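Local coordinates for periplasmic binding protein (Sulfurospirillum deleyianum, PDB 4PAG) that probably captures a solute in the periplasm as the binding-protein component of an ABC transporter, with a histidine found bound in its pocket, at residues I20-S31 against T40-P48. Residues are numbered along the deposited sequence; the frame is centred on the assembly and turned at random.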
ATOM      1  N   ILE A  20      17.454  -4.380  18.346  1.00 25.13           N
ATOM      2  CA  ILE A  20      17.626  -3.727  17.056  1.00 29.06           C
ATOM      3  C   ILE A  20      17.445  -2.230  17.282  1.00 28.97           C
ATOM      4  O   ILE A  20      16.344  -1.781  17.595  1.00 32.28           O
ATOM      5  CB  ILE A  20      16.572  -4.216  16.035  1.00 29.82           C
ATOM      6  CG1 ILE A  20      16.590  -5.746  15.913  1.00 30.39           C
ATOM      7  CG2 ILE A  20      16.785  -3.557  14.677  1.00 29.56           C
ATOM      8  CD1 ILE A  20      17.884  -6.335  15.401  1.00 32.57           C
ATOM      9  N   THR A  21      18.523  -1.465  17.142  1.00 24.99           N
ATOM     10  CA  THR A  21      18.461  -0.013  17.297  1.00 26.18           C
ATOM     11  C   THR A  21      18.589   0.721  15.958  1.00 23.15           C
ATOM     12  O   THR A  21      18.346   1.921  15.892  1.00 22.17           O
ATOM     13  CB  THR A  21      19.573   0.478  18.234  1.00 30.61           C
ATOM     14  OG1 THR A  21      20.839   0.201  17.635  1.00 32.08           O
ATOM     15  CG2 THR A  21      19.487  -0.223  19.599  1.00 33.02           C
ATOM     16  N   ARG A  22      18.978   0.001  14.904  1.00 22.97           N
ATOM     17  CA  ARG A  22      19.111   0.565  13.556  1.00 21.99           C
ATOM     18  C   ARG A  22      18.523  -0.426  12.557  1.00 19.63           C
ATOM     19  O   ARG A  22      18.927  -1.583  12.526  1.00 19.70           O
ATOM     20  CB  ARG A  22      20.585   0.835  13.220  1.00 23.84           C
ATOM     21  CG  ARG A  22      21.320   1.714  14.227  1.00 27.34           C
ATOM     22  CD  ARG A  22      22.772   1.958  13.827  1.00 31.55           C
ATOM     23  NE  ARG A  22      22.883   2.753  12.599  1.00 35.75           N
ATOM     24  CZ  ARG A  22      22.753   4.083  12.527  1.00 36.51           C
ATOM     25  NH1 ARG A  22      22.510   4.814  13.615  1.00 39.89           N
ATOM     26  NH2 ARG A  22      22.866   4.694  11.352  1.00 33.35           N
ATOM     27  N   ILE A  23      17.568   0.019  11.747  1.00 17.83           N
ATOM     28  CA  ILE A  23      16.898  -0.872  10.801  1.00 17.04           C
ATOM     29  C   ILE A  23      16.666  -0.133   9.491  1.00 16.00           C
ATOM     30  O   ILE A  23      16.593   1.087   9.469  1.00 15.11           O
ATOM     31  CB  ILE A  23      15.567  -1.409  11.391  1.00 17.67           C
ATOM     32  CG1 ILE A  23      15.021  -2.584  10.576  1.00 18.71           C
ATOM     33  CG2 ILE A  23      14.509  -0.313  11.482  1.00 17.23           C
ATOM     34  CD1 ILE A  23      13.947  -3.377  11.305  1.00 18.20           C
ATOM     35  N   TYR A  24      16.579  -0.880   8.401  1.00 16.14           N
ATOM     36  CA  TYR A  24      16.339  -0.313   7.083  1.00 17.05           C
ATOM     37  C   TYR A  24      15.348  -1.207   6.348  1.00 16.65           C
ATOM     38  O   TYR A  24      15.477  -2.429   6.363  1.00 17.09           O
ATOM     39  CB  TYR A  24      17.664  -0.202   6.324  1.00 18.54           C
ATOM     40  CG  TYR A  24      17.551   0.127   4.852  1.00 20.17           C
ATOM     41  CD1 TYR A  24      17.156   1.387   4.420  1.00 20.12           C
ATOM     42  CD2 TYR A  24      17.858  -0.830   3.886  1.00 23.25           C
ATOM     43  CE1 TYR A  24      17.053   1.680   3.063  1.00 20.91           C
ATOM     44  CE2 TYR A  24      17.765  -0.544   2.535  1.00 25.67           C
ATOM     45  CZ  TYR A  24      17.363   0.715   2.125  1.00 25.18           C
ATOM     46  OH  TYR A  24      17.274   0.992   0.768  1.00 28.03           O
ATOM     47  N   GLY A  25      14.342  -0.585   5.742  1.00 16.42           N
ATOM     48  CA  GLY A  25      13.395  -1.289   4.889  1.00 16.94           C
ATOM     49  C   GLY A  25      13.787  -1.103   3.439  1.00 16.84           C
ATOM     50  O   GLY A  25      14.181  -0.013   3.041  1.00 18.22           O
ATOM     51  N   SER A  26      13.662  -2.168   2.653  1.00 16.76           N
ATOM     52  CA  SER A  26      14.164  -2.192   1.274  1.00 18.13           C
ATOM     53  C   SER A  26      13.341  -1.355   0.282  1.00 16.54           C
ATOM     54  O   SER A  26      13.818  -1.035  -0.809  1.00 16.34           O
ATOM     55  CB  SER A  26      14.230  -3.641   0.784  1.00 19.40           C
ATOM     56  OG  SER A  26      12.933  -4.141   0.484  1.00 22.06           O
ATOM     57  N   ALA A  27      12.109  -1.021   0.656  1.00 16.53           N
ATOM     58  CA  ALA A  27      11.191  -0.315  -0.223  1.00 15.24           C
ATOM     59  C   ALA A  27      10.064   0.319   0.601  1.00 15.08           C
ATOM     60  O   ALA A  27       9.851  -0.065   1.745  1.00 14.19           O
ATOM     61  CB  ALA A  27      10.617  -1.278  -1.245  1.00 16.41           C
ATOM     62  N   PRO A  28       9.326   1.281   0.017  1.00 14.82           N
ATOM     63  CA  PRO A  28       8.309   1.978   0.803  1.00 15.09           C
ATOM     64  C   PRO A  28       7.261   1.090   1.507  1.00 14.62           C
ATOM     65  O   PRO A  28       6.892   1.398   2.637  1.00 16.30           O
ATOM     66  CB  PRO A  28       7.667   2.923  -0.222  1.00 15.29           C
ATOM     67  CG  PRO A  28       8.766   3.206  -1.185  1.00 16.07           C
ATOM     68  CD  PRO A  28       9.486   1.891  -1.318  1.00 15.53           C
ATOM     69  N   PRO A  29       6.796  -0.011   0.871  1.00 14.26           N
ATOM     70  CA  PRO A  29       5.864  -0.869   1.622  1.00 15.27           C
ATOM     71  C   PRO A  29       6.430  -1.294   2.986  1.00 15.10           C
ATOM     72  O   PRO A  29       5.693  -1.383   3.981  1.00 15.23           O
ATOM     73  CB  PRO A  29       5.714  -2.103   0.717  1.00 16.68           C
ATOM     74  CG  PRO A  29       6.089  -1.639  -0.644  1.00 16.49           C
ATOM     75  CD  PRO A  29       7.129  -0.582  -0.443  1.00 15.36           C
ATOM     76  N   ILE A  30       7.736  -1.537   3.022  1.00 13.44           N
ATOM     77  CA  ILE A  30       8.407  -1.994   4.239  1.00 14.95           C
ATOM     78  C   ILE A  30       8.702  -0.844   5.191  1.00 14.32           C
ATOM     79  O   ILE A  30       8.416  -0.929   6.386  1.00 15.59           O
ATOM     80  CB  ILE A  30       9.738  -2.708   3.930  1.00 15.74           C
ATOM     81  CG1 ILE A  30       9.572  -3.762   2.825  1.00 18.88           C
ATOM     82  CG2 ILE A  30      10.308  -3.320   5.203  1.00 15.14           C
ATOM     83  CD1 ILE A  30       8.557  -4.851   3.114  1.00 21.98           C
ATOM     84  N   SER A  31       9.296   0.222   4.663  1.00 14.54           N
ATOM     85  CA  SER A  31       9.593   1.404   5.455  1.00 15.79           C
ATOM     86  C   SER A  31       8.331   1.989   6.100  1.00 15.29           C
ATOM     87  O   SER A  31       8.362   2.341   7.271  1.00 15.17           O
ATOM     88  CB  SER A  31      10.313   2.448   4.600  1.00 18.72           C
ATOM     89  OG  SER A  31      11.544   1.897   4.153  1.00 27.36           O
ATOM     90  N   THR A  40      11.692   5.020  15.507  1.00 20.41           N
ATOM     91  CA  THR A  40      12.953   5.329  16.178  1.00 21.69           C
ATOM     92  C   THR A  40      14.175   4.691  15.493  1.00 18.68           C
ATOM     93  O   THR A  40      15.123   5.396  15.173  1.00 21.85           O
ATOM     94  CB  THR A  40      12.902   4.950  17.672  1.00 24.22           C
ATOM     95  OG1 THR A  40      11.732   5.527  18.262  1.00 26.63           O
ATOM     96  CG2 THR A  40      14.123   5.465  18.400  1.00 27.15           C
ATOM     97  N   PRO A  41      14.143   3.378  15.220  1.00 18.73           N
ATOM     98  CA  PRO A  41      15.366   2.785  14.648  1.00 19.09           C
ATOM     99  C   PRO A  41      15.580   2.942  13.125  1.00 19.98           C
ATOM    100  O   PRO A  41      16.606   2.494  12.621  1.00 19.06           O
ATOM    101  CB  PRO A  41      15.230   1.313  15.009  1.00 19.49           C
ATOM    102  CG  PRO A  41      13.761   1.073  15.052  1.00 20.68           C
ATOM    103  CD  PRO A  41      13.084   2.371  15.416  1.00 20.08           C
ATOM    104  N   LEU A  42      14.651   3.558  12.396  1.00 18.76           N
ATOM    105  CA  LEU A  42      14.829   3.714  10.946  1.00 20.06           C
ATOM    106  C   LEU A  42      16.027   4.597  10.603  1.00 19.63           C
ATOM    107  O   LEU A  42      16.117   5.720  11.073  1.00 22.78           O
ATOM    108  CB  LEU A  42      13.587   4.319  10.293  1.00 21.65           C
ATOM    109  CG  LEU A  42      12.461   3.368   9.919  1.00 22.53           C
ATOM    110  CD1 LEU A  42      11.244   4.194   9.536  1.00 23.18           C
ATOM    111  CD2 LEU A  42      12.879   2.447   8.782  1.00 22.12           C
ATOM    112  N   ILE A  43      16.927   4.091   9.766  1.00 18.94           N
ATOM    113  CA  ILE A  43      18.122   4.848   9.362  1.00 21.27           C
ATOM    114  C   ILE A  43      17.869   5.792   8.190  1.00 19.96           C
ATOM    115  O   ILE A  43      18.675   6.690   7.929  1.00 20.16           O
ATOM    116  CB  ILE A  43      19.283   3.907   8.963  1.00 23.88           C
ATOM    117  CG1 ILE A  43      18.925   3.077   7.725  1.00 25.69           C
ATOM    118  CG2 ILE A  43      19.646   2.995  10.118  1.00 25.01           C
ATOM    119  CD1 ILE A  43      20.120   2.531   6.974  1.00 26.28           C
ATOM    120  N   GLY A  44      16.760   5.576   7.485  1.00 19.15           N
ATOM    121  CA  GLY A  44      16.465   6.300   6.267  1.00 17.24           C
ATOM    122  C   GLY A  44      15.165   5.844   5.626  1.00 17.93           C
ATOM    123  O   GLY A  44      14.565   4.848   6.051  1.00 16.85           O
ATOM    124  N   VAL A  45      14.726   6.600   4.620  1.00 15.41           N
ATOM    125  CA  VAL A  45      13.562   6.247   3.817  1.00 14.92           C
ATOM    126  C   VAL A  45      14.042   5.880   2.402  1.00 15.71           C
ATOM    127  O   VAL A  45      15.228   6.044   2.072  1.00 16.22           O
ATOM    128  CB  VAL A  45      12.509   7.388   3.779  1.00 15.37           C
ATOM    129  CG1 VAL A  45      11.904   7.602   5.158  1.00 16.92           C
ATOM    130  CG2 VAL A  45      13.104   8.690   3.258  1.00 14.78           C
ATOM    131  N   ASN A  46      13.130   5.373   1.575  1.00 15.68           N
ATOM    132  CA  ASN A  46      13.477   4.912   0.231  1.00 17.70           C
ATOM    133  C   ASN A  46      13.247   5.989  -0.823  1.00 20.70           C
ATOM    134  O   ASN A  46      13.995   6.074  -1.795  1.00 25.47           O
ATOM    135  CB  ASN A  46      12.667   3.664  -0.130  1.00 17.52           C
ATOM    136  CG  ASN A  46      12.745   2.601   0.935  1.00 17.58           C
ATOM    137  OD1 ASN A  46      11.790   2.392   1.682  1.00 21.55           O
ATOM    138  ND2 ASN A  46      13.901   1.952   1.046  1.00 16.66           N
ATOM    139  N   SER A  47      12.198   6.783  -0.619  1.00 22.98           N
ATOM    140  CA  SER A  47      11.776   7.851  -1.521  1.00 23.43           C
ATOM    141  C   SER A  47      11.497   9.114  -0.698  1.00 20.97           C
ATOM    142  O   SER A  47      11.368   9.039   0.526  1.00 20.62           O
ATOM    143  CB  SER A  47      10.479   7.450  -2.234  1.00 27.82           C
ATOM    144  OG  SER A  47      10.647   6.283  -3.009  1.00 35.49           O
ATOM    145  N   PRO A  48      11.383  10.274  -1.363  1.00 21.74           N
ATOM    146  CA  PRO A  48      10.990  11.495  -0.654  1.00 20.65           C
ATOM    147  C   PRO A  48       9.699  11.285   0.121  1.00 19.01           C
ATOM    148  O   PRO A  48       8.754  10.688  -0.404  1.00 21.20           O
ATOM    149  CB  PRO A  48      10.773  12.511  -1.782  1.00 21.62           C
ATOM    150  CG  PRO A  48      11.571  12.003  -2.926  1.00 23.85           C
ATOM    151  CD  PRO A  48      11.638  10.514  -2.797  1.00 24.00           C
TER
HETATM  152  O   HOH W   1      13.830   2.212   5.413  1.00 25.12           O
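N46 turns its carboxamide in among the turn and first helical residues that follow strand 23-25, and both ends of the amide are used. ND2 gives a hydrogen bond to G25 O at 2.8 Å; with N-H...O at 178° and the acceptor in the amide plane, the bond is essentially straight. OD1 takes the S31 hydroxyl, whose OG lies 2.5 Å away, tilted from the carbonyl plane. A chi1 of -51°, with CG anti to the carbonyl carbon, sends the amide across the turn while CB rests 3.8 Å from P28 CD. The Y24 ring crosses the amide obliquely, its plane turned 58° from it, and G72 O accepts from both Y24 OH and N46 ND2.

Further along, 40-48 runs parallel to the outer edge of strand 23-25 through a single bridge: I23 N donates to P41 O at 2.8 Å, from above the carbonyl plane, and I43 N to I23 O at 3.0 Å, almost in line with the carbonyl bond. I43 stands over this bridge, its CD1 3.7 Å from Y24 CB and its CG2 over one face of the R22 guanidinium, 3.8 Å from NH2, which bonds A88 O. Between bridge and amide, one water accepts from G25 N and donates to G44 O and S31 OG.

With an alanine at position 46, the S31 hydroxyl would probably lose the acceptor of its proton, and G25 O its amide N-H. Backbone, amide and water thus pair I23, G25 and S31 with the loop after helix 28-37, fixing it on the outermost strand of the three-stranded parallel sheet (23-25, 92-96, 116-119) of this periplasmic binding protein fold.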